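Local coordinates for La protein (Trypanosoma brucei, PDB 1S29), which probably binds RNA through its N-terminal La motif, a winged-helix domain that mediates RNA binding by way of a conserved aromatic patch, at residues A[12-17]-A[64-69]; A[20-25]-A[48-53]. All coordinates share one frame; numbering follows the deposited sequence.

Interaction 1. Residues A[12-17]-A[64-69]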
ATOM      1  N   GLN A  12      -0.961  -4.116 -11.500  1.00  9.20           N
ATOM      2  CA  GLN A  12      -2.337  -4.342 -11.074  1.00 10.61           C
ATOM      3  C   GLN A  12      -2.381  -5.417 -10.000  1.00 10.08           C
ATOM      4  O   GLN A  12      -3.197  -5.356  -9.080  1.00 10.14           O
ATOM      5  CB  GLN A  12      -3.204  -4.746 -12.266  1.00 12.44           C
ATOM      6  CG  GLN A  12      -3.365  -3.642 -13.295  1.00 18.12           C
ATOM      7  CD  GLN A  12      -4.224  -4.061 -14.467  1.00 21.18           C
ATOM      8  OE1 GLN A  12      -5.375  -4.460 -14.294  1.00 25.30           O
ATOM      9  NE2 GLN A  12      -3.670  -3.968 -15.674  1.00 24.15           N
ATOM     10  N   LYS A  13      -1.493  -6.399 -10.115  1.00  9.75           N
ATOM     11  CA  LYS A  13      -1.432  -7.471  -9.129  1.00  9.23           C
ATOM     12  C   LYS A  13      -0.980  -6.916  -7.784  1.00  8.53           C
ATOM     13  O   LYS A  13      -1.522  -7.280  -6.742  1.00  9.57           O
ATOM     14  CB  LYS A  13      -0.462  -8.562  -9.586  1.00 10.05           C
ATOM     15  CG  LYS A  13      -0.985  -9.407 -10.729  1.00 14.33           C
ATOM     16  CD  LYS A  13      -0.020 -10.544 -11.035  1.00 16.68           C
ATOM     17  CE  LYS A  13      -0.554 -11.450 -12.136  1.00 20.46           C
ATOM     18  NZ  LYS A  13      -0.695 -10.746 -13.446  1.00 22.86           N
ATOM     19  N   LEU A  14       0.021  -6.038  -7.813  1.00  7.47           N
ATOM     20  CA  LEU A  14       0.538  -5.432  -6.592  1.00  7.68           C
ATOM     21  C   LEU A  14      -0.501  -4.484  -5.992  1.00  7.54           C
ATOM     22  O   LEU A  14      -0.644  -4.395  -4.775  1.00  7.18           O
ATOM     23  CB  LEU A  14       1.832  -4.670  -6.885  1.00  7.08           C
ATOM     24  CG  LEU A  14       2.444  -3.898  -5.712  1.00  7.73           C
ATOM     25  CD1 LEU A  14       2.595  -4.817  -4.500  1.00 10.84           C
ATOM     26  CD2 LEU A  14       3.787  -3.333  -6.128  1.00 10.01           C
ATOM     27  N   GLN A  15      -1.221  -3.784  -6.861  1.00  6.43           N
ATOM     28  CA  GLN A  15      -2.271  -2.868  -6.432  1.00  7.57           C
ATOM     29  C   GLN A  15      -3.250  -3.631  -5.540  1.00  7.03           C
ATOM     30  O   GLN A  15      -3.592  -3.182  -4.452  1.00  7.55           O
ATOM     31  CB  GLN A  15      -3.020  -2.313  -7.656  1.00  7.81           C
ATOM     32  CG  GLN A  15      -4.082  -1.258  -7.339  1.00  9.97           C
ATOM     33  CD  GLN A  15      -5.081  -1.077  -8.473  1.00 10.46           C
ATOM     34  OE1 GLN A  15      -4.698  -0.926  -9.639  1.00 10.69           O
ATOM     35  NE2 GLN A  15      -6.371  -1.090  -8.135  1.00 10.39           N
ATOM     36  N   LYS A  16      -3.691  -4.797  -6.005  1.00  7.63           N
ATOM     37  CA  LYS A  16      -4.638  -5.598  -5.244  1.00  8.89           C
ATOM     38  C   LYS A  16      -4.060  -6.136  -3.939  1.00  8.32           C
ATOM     39  O   LYS A  16      -4.795  -6.333  -2.978  1.00  8.68           O
ATOM     40  CB  LYS A  16      -5.159  -6.738  -6.110  1.00 11.23           C
ATOM     41  CG  LYS A  16      -5.972  -6.245  -7.298  1.00 15.82           C
ATOM     42  CD  LYS A  16      -6.262  -7.363  -8.271  1.00 19.67           C
ATOM     43  CE  LYS A  16      -7.009  -6.850  -9.488  1.00 21.69           C
ATOM     44  NZ  LYS A  16      -7.329  -7.950 -10.435  1.00 24.87           N
ATOM     45  N   GLN A  17      -2.750  -6.360  -3.901  1.00  8.00           N
ATOM     46  CA  GLN A  17      -2.116  -6.849  -2.678  1.00  7.80           C
ATOM     47  C   GLN A  17      -2.103  -5.732  -1.635  1.00  7.69           C
ATOM     48  O   GLN A  17      -2.288  -5.991  -0.447  1.00  8.29           O
ATOM     49  CB  GLN A  17      -0.688  -7.331  -2.962  1.00  9.57           C
ATOM     50  CG  GLN A  17      -0.616  -8.529  -3.905  1.00 12.55           C
ATOM     51  CD  GLN A  17      -1.051  -9.832  -3.244  1.00 14.54           C
ATOM     52  OE1 GLN A  17      -2.121  -9.916  -2.642  1.00 16.95           O
ATOM     53  NE2 GLN A  17      -0.216 -10.859  -3.365  1.00 16.33           N
ATOM     54  N   LYS A  64       9.118   3.528  -5.321  1.00 12.55           N
ATOM     55  CA  LYS A  64       8.675   4.193  -6.540  1.00 13.11           C
ATOM     56  C   LYS A  64       7.808   3.293  -7.411  1.00 11.75           C
ATOM     57  O   LYS A  64       6.908   3.769  -8.105  1.00 11.87           O
ATOM     58  CB  LYS A  64       9.885   4.722  -7.311  1.00 15.39           C
ATOM     59  CG  LYS A  64      10.643   5.768  -6.509  1.00 18.13           C
ATOM     60  CD  LYS A  64      11.770   6.409  -7.289  1.00 20.57           C
ATOM     61  CE  LYS A  64      12.483   7.450  -6.437  1.00 23.11           C
ATOM     62  NZ  LYS A  64      11.545   8.507  -5.960  1.00 24.09           N
ATOM     63  N   GLU A  65       8.058   1.990  -7.362  1.00 10.03           N
ATOM     64  CA  GLU A  65       7.245   1.061  -8.137  1.00  9.68           C
ATOM     65  C   GLU A  65       5.908   0.881  -7.415  1.00  8.80           C
ATOM     66  O   GLU A  65       4.865   0.694  -8.043  1.00  8.19           O
ATOM     67  CB  GLU A  65       7.962  -0.285  -8.288  1.00 10.41           C
ATOM     68  CG  GLU A  65       9.284  -0.196  -9.045  1.00 11.92           C
ATOM     69  CD  GLU A  65       9.882  -1.558  -9.359  1.00 14.20           C
ATOM     70  OE1 GLU A  65       9.861  -2.431  -8.470  1.00 14.68           O
ATOM     71  OE2 GLU A  65      10.385  -1.745 -10.488  1.00 13.95           O
ATOM     72  N   VAL A  66       5.941   0.956  -6.089  1.00  8.18           N
ATOM     73  CA  VAL A  66       4.719   0.815  -5.313  1.00  7.79           C
ATOM     74  C   VAL A  66       3.799   1.998  -5.606  1.00  8.58           C
ATOM     75  O   VAL A  66       2.590   1.841  -5.663  1.00  8.04           O
ATOM     76  CB  VAL A  66       5.017   0.740  -3.797  1.00  8.44           C
ATOM     77  CG1 VAL A  66       3.720   0.615  -3.012  1.00  9.07           C
ATOM     78  CG2 VAL A  66       5.907  -0.455  -3.510  1.00  8.92           C
ATOM     79  N   VAL A  67       4.377   3.179  -5.814  1.00  8.48           N
ATOM     80  CA  VAL A  67       3.571   4.361  -6.117  1.00  9.96           C
ATOM     81  C   VAL A  67       2.809   4.155  -7.430  1.00  9.64           C
ATOM     82  O   VAL A  67       1.607   4.430  -7.516  1.00  9.82           O
ATOM     83  CB  VAL A  67       4.452   5.635  -6.246  1.00 10.39           C
ATOM     84  CG1 VAL A  67       3.620   6.799  -6.755  1.00 13.07           C
ATOM     85  CG2 VAL A  67       5.055   5.989  -4.906  1.00 11.41           C
ATOM     86  N   GLU A  68       3.505   3.656  -8.449  1.00 10.73           N
ATOM     87  CA  GLU A  68       2.881   3.425  -9.750  1.00 11.13           C
ATOM     88  C   GLU A  68       1.806   2.345  -9.672  1.00 11.04           C
ATOM     89  O   GLU A  68       0.755   2.442 -10.312  1.00 13.12           O
ATOM     90  CB  GLU A  68       3.942   3.023 -10.774  1.00 12.88           C
ATOM     91  CG  GLU A  68       5.033   4.057 -10.931  1.00 13.65           C
ATOM     92  CD  GLU A  68       4.475   5.438 -11.215  1.00 15.29           C
ATOM     93  OE1 GLU A  68       4.850   6.384 -10.489  1.00 17.04           O
ATOM     94  OE2 GLU A  68       3.666   5.575 -12.160  1.00 17.20           O
ATOM     95  N   ALA A  69       2.074   1.316  -8.883  1.00 10.45           N
ATOM     96  CA  ALA A  69       1.125   0.228  -8.725  1.00  9.69           C
ATOM     97  C   ALA A  69      -0.143   0.677  -8.006  1.00 10.50           C
ATOM     98  O   ALA A  69      -1.245   0.248  -8.342  1.00  9.90           O
ATOM     99  CB  ALA A  69       1.778  -0.915  -7.950  1.00 10.16           C
TER
HETATM  100  O   HOH W   1      -2.070  -0.706 -10.951  1.00 11.01           O
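Leu-14 reaches from helix 8-21 to the flank of helix 63-70 and lays its CD2 branch on the methyl group of Ala-69, with CD2 of Leu-14 3.6 Å from CB of Ala-69. CG of Leu-14 is almost as near, 3.8 Å from the same CB, so the methyl rests against the stem of the leucine as well as one tip. With CG swung away from the backbone N (chi1 176°), CD2 also arrives near Val-66, one turn earlier, at 4.4 Å from its CG2. The two helices belong to the helical part of the La-motif winged-helix domain and cross almost perpendicularly (-88°), their short axes 8.9 Å apart; the small Ala-69 lies where the backbones come nearest. Val-56 of helix 54-57 and Thr-60 also pack on Leu-14. Next in sequence, Gln-15 sets its CB 3.2 Å from the carbonyl O of Ala-69, its aliphatic part running past that oxygen. A water bridges the pair, donating to OE1 of Gln-15 and, at 2.9 Å, to O of Ala-69. The amide's other end, NE2, is hydrogen-bonded to Glu-19 one turn further along helix 8-21, which gives the extended side chain a second anchor beside the water.

Interaction 2. Residues A[20-25]-A[48-53]; sequences FYFSDV and ETLLTF
The backbones stay well apart, with CA of Tyr-21 and CA of Phe-53 8.9 Å from each other, and no hydrogen bond links the two segments: helix 8-21 is ending on one side, while on the other a type I turn runs from Leu-50 to Phe-53. Side chains span the gap. Tyr-21 and Phe-53 overlap along their lengths in opposing senses, each pointing its CB toward the other segment. The tyrosine ring leaves CB opposite the carbonyl carbon (chi1 -73°), which carries its face across to Phe-53. The Phe-53 ring turns an edge to that face, CD1 standing 3.9 Å above the centre of the Tyr-21 ring, in an edge-to-face pair with centroids 5.1 Å apart and planes tilted by 56°. CZ of Tyr-21 lies 3.7 Å from CB of Phe-53. The hydroxyl is hydrogen-bonded to the backbone N of Arg-55, tying the tyrosine to helix 54-57. Phe-20 lies over the opposite face of the Tyr-21 ring, toward its rim.

Deeper in, Phe-22 lies roughly perpendicular to Leu-50. CE2 of Phe-22 sits at the fork of the leucine, 4.0 Å from CD2 and 4.1 Å from CD1 of Leu-50. Both residues also touch Val-85 of strand 84-87, while Phe-53 packs on Phe-32 and Leu-33 of helix 31-37. Strand, helices and turn thus share one hydrophobic core, as expected of a winged helix-turn-helix; the partly exposed Phe-20, Tyr-21 and Phe-53 gathered at its margin are consistent with the aromatic patch through which the La motif binds RNA.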
ATOM      1  N   PHE A  20      -5.423  -5.373  -0.392  1.00  8.18           N
ATOM      2  CA  PHE A  20      -5.696  -6.509   0.493  1.00  7.88           C
ATOM      3  C   PHE A  20      -5.370  -6.164   1.938  1.00  8.66           C
ATOM      4  O   PHE A  20      -6.175  -6.382   2.842  1.00  8.21           O
ATOM      5  CB  PHE A  20      -4.855  -7.718   0.067  1.00  8.58           C
ATOM      6  CG  PHE A  20      -4.958  -8.907   0.993  1.00 10.11           C
ATOM      7  CD1 PHE A  20      -6.025  -9.796   0.900  1.00 11.63           C
ATOM      8  CD2 PHE A  20      -3.961  -9.155   1.934  1.00 10.97           C
ATOM      9  CE1 PHE A  20      -6.096 -10.921   1.728  1.00 11.26           C
ATOM     10  CE2 PHE A  20      -4.021 -10.277   2.768  1.00 12.90           C
ATOM     11  CZ  PHE A  20      -5.095 -11.162   2.662  1.00 12.52           C
ATOM     12  N   TYR A  21      -4.178  -5.628   2.163  1.00  7.06           N
ATOM     13  CA  TYR A  21      -3.778  -5.282   3.517  1.00  7.49           C
ATOM     14  C   TYR A  21      -4.666  -4.212   4.137  1.00  8.13           C
ATOM     15  O   TYR A  21      -4.879  -4.204   5.350  1.00  9.51           O
ATOM     16  CB  TYR A  21      -2.314  -4.831   3.533  1.00  7.50           C
ATOM     17  CG  TYR A  21      -1.332  -5.971   3.353  1.00  8.94           C
ATOM     18  CD1 TYR A  21      -0.500  -6.037   2.239  1.00  9.05           C
ATOM     19  CD2 TYR A  21      -1.240  -6.989   4.300  1.00 10.05           C
ATOM     20  CE1 TYR A  21       0.405  -7.090   2.075  1.00 10.95           C
ATOM     21  CE2 TYR A  21      -0.341  -8.047   4.142  1.00 10.82           C
ATOM     22  CZ  TYR A  21       0.477  -8.088   3.030  1.00 10.05           C
ATOM     23  OH  TYR A  21       1.377  -9.123   2.883  1.00 11.98           O
ATOM     24  N   PHE A  22      -5.195  -3.319   3.305  1.00  7.85           N
ATOM     25  CA  PHE A  22      -6.059  -2.243   3.786  1.00  7.78           C
ATOM     26  C   PHE A  22      -7.556  -2.539   3.698  1.00  8.51           C
ATOM     27  O   PHE A  22      -8.369  -1.674   3.987  1.00  7.80           O
ATOM     28  CB  PHE A  22      -5.763  -0.955   3.017  1.00  7.10           C
ATOM     29  CG  PHE A  22      -4.489  -0.270   3.438  1.00  9.41           C
ATOM     30  CD1 PHE A  22      -4.442   0.481   4.610  1.00 11.57           C
ATOM     31  CD2 PHE A  22      -3.342  -0.371   2.665  1.00  9.56           C
ATOM     32  CE1 PHE A  22      -3.269   1.122   5.000  1.00 10.19           C
ATOM     33  CE2 PHE A  22      -2.163   0.266   3.047  1.00 10.06           C
ATOM     34  CZ  PHE A  22      -2.125   1.014   4.213  1.00  9.93           C
ATOM     35  N   SER A  23      -7.925  -3.753   3.301  1.00  8.10           N
ATOM     36  CA  SER A  23      -9.344  -4.086   3.182  1.00  8.14           C
ATOM     37  C   SER A  23     -10.030  -4.044   4.539  1.00  9.54           C
ATOM     38  O   SER A  23      -9.386  -4.215   5.570  1.00  9.43           O
ATOM     39  CB  SER A  23      -9.525  -5.477   2.569  1.00  9.62           C
ATOM     40  OG  SER A  23      -9.279  -6.500   3.518  1.00 10.05           O
ATOM     41  N   ASP A  24     -11.340  -3.815   4.531  1.00  7.48           N
ATOM     42  CA  ASP A  24     -12.109  -3.760   5.770  1.00  7.32           C
ATOM     43  C   ASP A  24     -11.901  -5.005   6.625  1.00  7.70           C
ATOM     44  O   ASP A  24     -11.697  -4.916   7.833  1.00  9.00           O
ATOM     45  CB  ASP A  24     -13.608  -3.625   5.473  1.00  8.83           C
ATOM     46  CG  ASP A  24     -13.996  -2.234   5.019  1.00 13.19           C
ATOM     47  OD1 ASP A  24     -13.101  -1.374   4.888  1.00 14.64           O
ATOM     48  OD2 ASP A  24     -15.204  -2.006   4.793  1.00 13.16           O
ATOM     49  N   VAL A  25     -11.949  -6.170   5.989  1.00  7.81           N
ATOM     50  CA  VAL A  25     -11.806  -7.423   6.714  1.00  8.58           C
ATOM     51  C   VAL A  25     -10.448  -7.599   7.366  1.00  9.66           C
ATOM     52  O   VAL A  25     -10.358  -7.939   8.546  1.00 11.66           O
ATOM     53  CB  VAL A  25     -12.059  -8.636   5.791  1.00  9.31           C
ATOM     54  CG1 VAL A  25     -11.755  -9.927   6.535  1.00 11.07           C
ATOM     55  CG2 VAL A  25     -13.505  -8.647   5.335  1.00 10.29           C
ATOM     56  N   GLU A  48       7.378   2.752   2.727  1.00  6.03           N
ATOM     57  CA  GLU A  48       8.511   1.932   3.137  1.00  7.11           C
ATOM     58  C   GLU A  48       8.035   0.854   4.108  1.00  6.57           C
ATOM     59  O   GLU A  48       8.627  -0.218   4.183  1.00  6.34           O
ATOM     60  CB  GLU A  48       9.643   2.768   3.763  1.00  9.49           C
ATOM     61  CG  GLU A  48       9.274   3.600   4.971  1.00 10.31           C
ATOM     62  CD  GLU A  48      10.483   4.316   5.566  1.00 11.79           C
ATOM     63  OE1 GLU A  48      11.369   4.745   4.795  1.00 13.38           O
ATOM     64  OE2 GLU A  48      10.546   4.458   6.803  1.00 11.47           O
ATOM     65  N   THR A  49       6.965   1.135   4.849  1.00  7.42           N
ATOM     66  CA  THR A  49       6.436   0.146   5.772  1.00  6.33           C
ATOM     67  C   THR A  49       5.805  -0.964   4.951  1.00  7.20           C
ATOM     68  O   THR A  49       5.945  -2.143   5.279  1.00  8.54           O
ATOM     69  CB  THR A  49       5.359   0.730   6.688  1.00  6.50           C
ATOM     70  OG1 THR A  49       5.963   1.679   7.569  1.00  6.73           O
ATOM     71  CG2 THR A  49       4.716  -0.378   7.519  1.00  7.14           C
ATOM     72  N   LEU A  50       5.105  -0.580   3.888  1.00  6.52           N
ATOM     73  CA  LEU A  50       4.457  -1.571   3.034  1.00  6.79           C
ATOM     74  C   LEU A  50       5.476  -2.521   2.408  1.00  7.52           C
ATOM     75  O   LEU A  50       5.197  -3.702   2.208  1.00  7.31           O
ATOM     76  CB  LEU A  50       3.634  -0.881   1.947  1.00  8.76           C
ATOM     77  CG  LEU A  50       2.443  -0.072   2.469  1.00 12.54           C
ATOM     78  CD1 LEU A  50       1.523   0.253   1.305  1.00 13.85           C
ATOM     79  CD2 LEU A  50       1.688  -0.852   3.532  1.00 14.60           C
ATOM     80  N   LEU A  51       6.665  -2.005   2.120  1.00  7.81           N
ATOM     81  CA  LEU A  51       7.715  -2.818   1.527  1.00  8.74           C
ATOM     82  C   LEU A  51       8.157  -3.967   2.432  1.00 11.05           C
ATOM     83  O   LEU A  51       8.796  -4.916   1.968  1.00 11.41           O
ATOM     84  CB  LEU A  51       8.924  -1.948   1.181  1.00  9.85           C
ATOM     85  CG  LEU A  51       8.794  -1.044  -0.045  1.00  9.15           C
ATOM     86  CD1 LEU A  51      10.071  -0.249  -0.226  1.00 12.81           C
ATOM     87  CD2 LEU A  51       8.537  -1.894  -1.278  1.00  9.40           C
ATOM     88  N   THR A  52       7.822  -3.889   3.717  1.00 10.11           N
ATOM     89  CA  THR A  52       8.216  -4.943   4.650  1.00 10.02           C
ATOM     90  C   THR A  52       7.203  -6.081   4.730  1.00 10.15           C
ATOM     91  O   THR A  52       7.484  -7.129   5.314  1.00 10.69           O
ATOM     92  CB  THR A  52       8.445  -4.387   6.072  1.00  9.94           C
ATOM     93  OG1 THR A  52       7.188  -4.029   6.665  1.00  9.46           O
ATOM     94  CG2 THR A  52       9.359  -3.164   6.021  1.00 10.51           C
ATOM     95  N   PHE A  53       6.028  -5.881   4.142  1.00  8.43           N
ATOM     96  CA  PHE A  53       4.986  -6.904   4.152  1.00  8.61           C
ATOM     97  C   PHE A  53       5.262  -7.920   3.051  1.00  9.51           C
ATOM     98  O   PHE A  53       5.600  -7.553   1.931  1.00  8.60           O
ATOM     99  CB  PHE A  53       3.614  -6.258   3.946  1.00  8.77           C
ATOM    100  CG  PHE A  53       3.228  -5.296   5.035  1.00  9.07           C
ATOM    101  CD1 PHE A  53       2.115  -4.476   4.887  1.00  7.71           C
ATOM    102  CD2 PHE A  53       3.972  -5.208   6.211  1.00 10.13           C
ATOM    103  CE1 PHE A  53       1.748  -3.584   5.894  1.00 10.41           C
ATOM    104  CE2 PHE A  53       3.614  -4.323   7.220  1.00 11.63           C
ATOM    105  CZ  PHE A  53       2.499  -3.508   7.060  1.00 10.87           C
TER

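Helix 8-21 is common to both interactions: its middle packs against helix 63-70 in interaction 1, and its C-terminal end meets the turn from Leu-50 to Phe-53 in interaction 2. The two centres lie 11 Å apart, at about 7 and 5 Å from the centre of the chain. They also touch directly, CG2 of Val-66 resting 3.7 Å from CD2 of Leu-51, so that helix 63-70 meets the 48-53 segment as well as helix 8-21. Helix 54-57 borders both contacts. Interaction 1 is buried helix packing, whereas interaction 2 runs from the core to partly exposed aromatic rings and is therefore the likelier of the two to adjoin the RNA-binding patch.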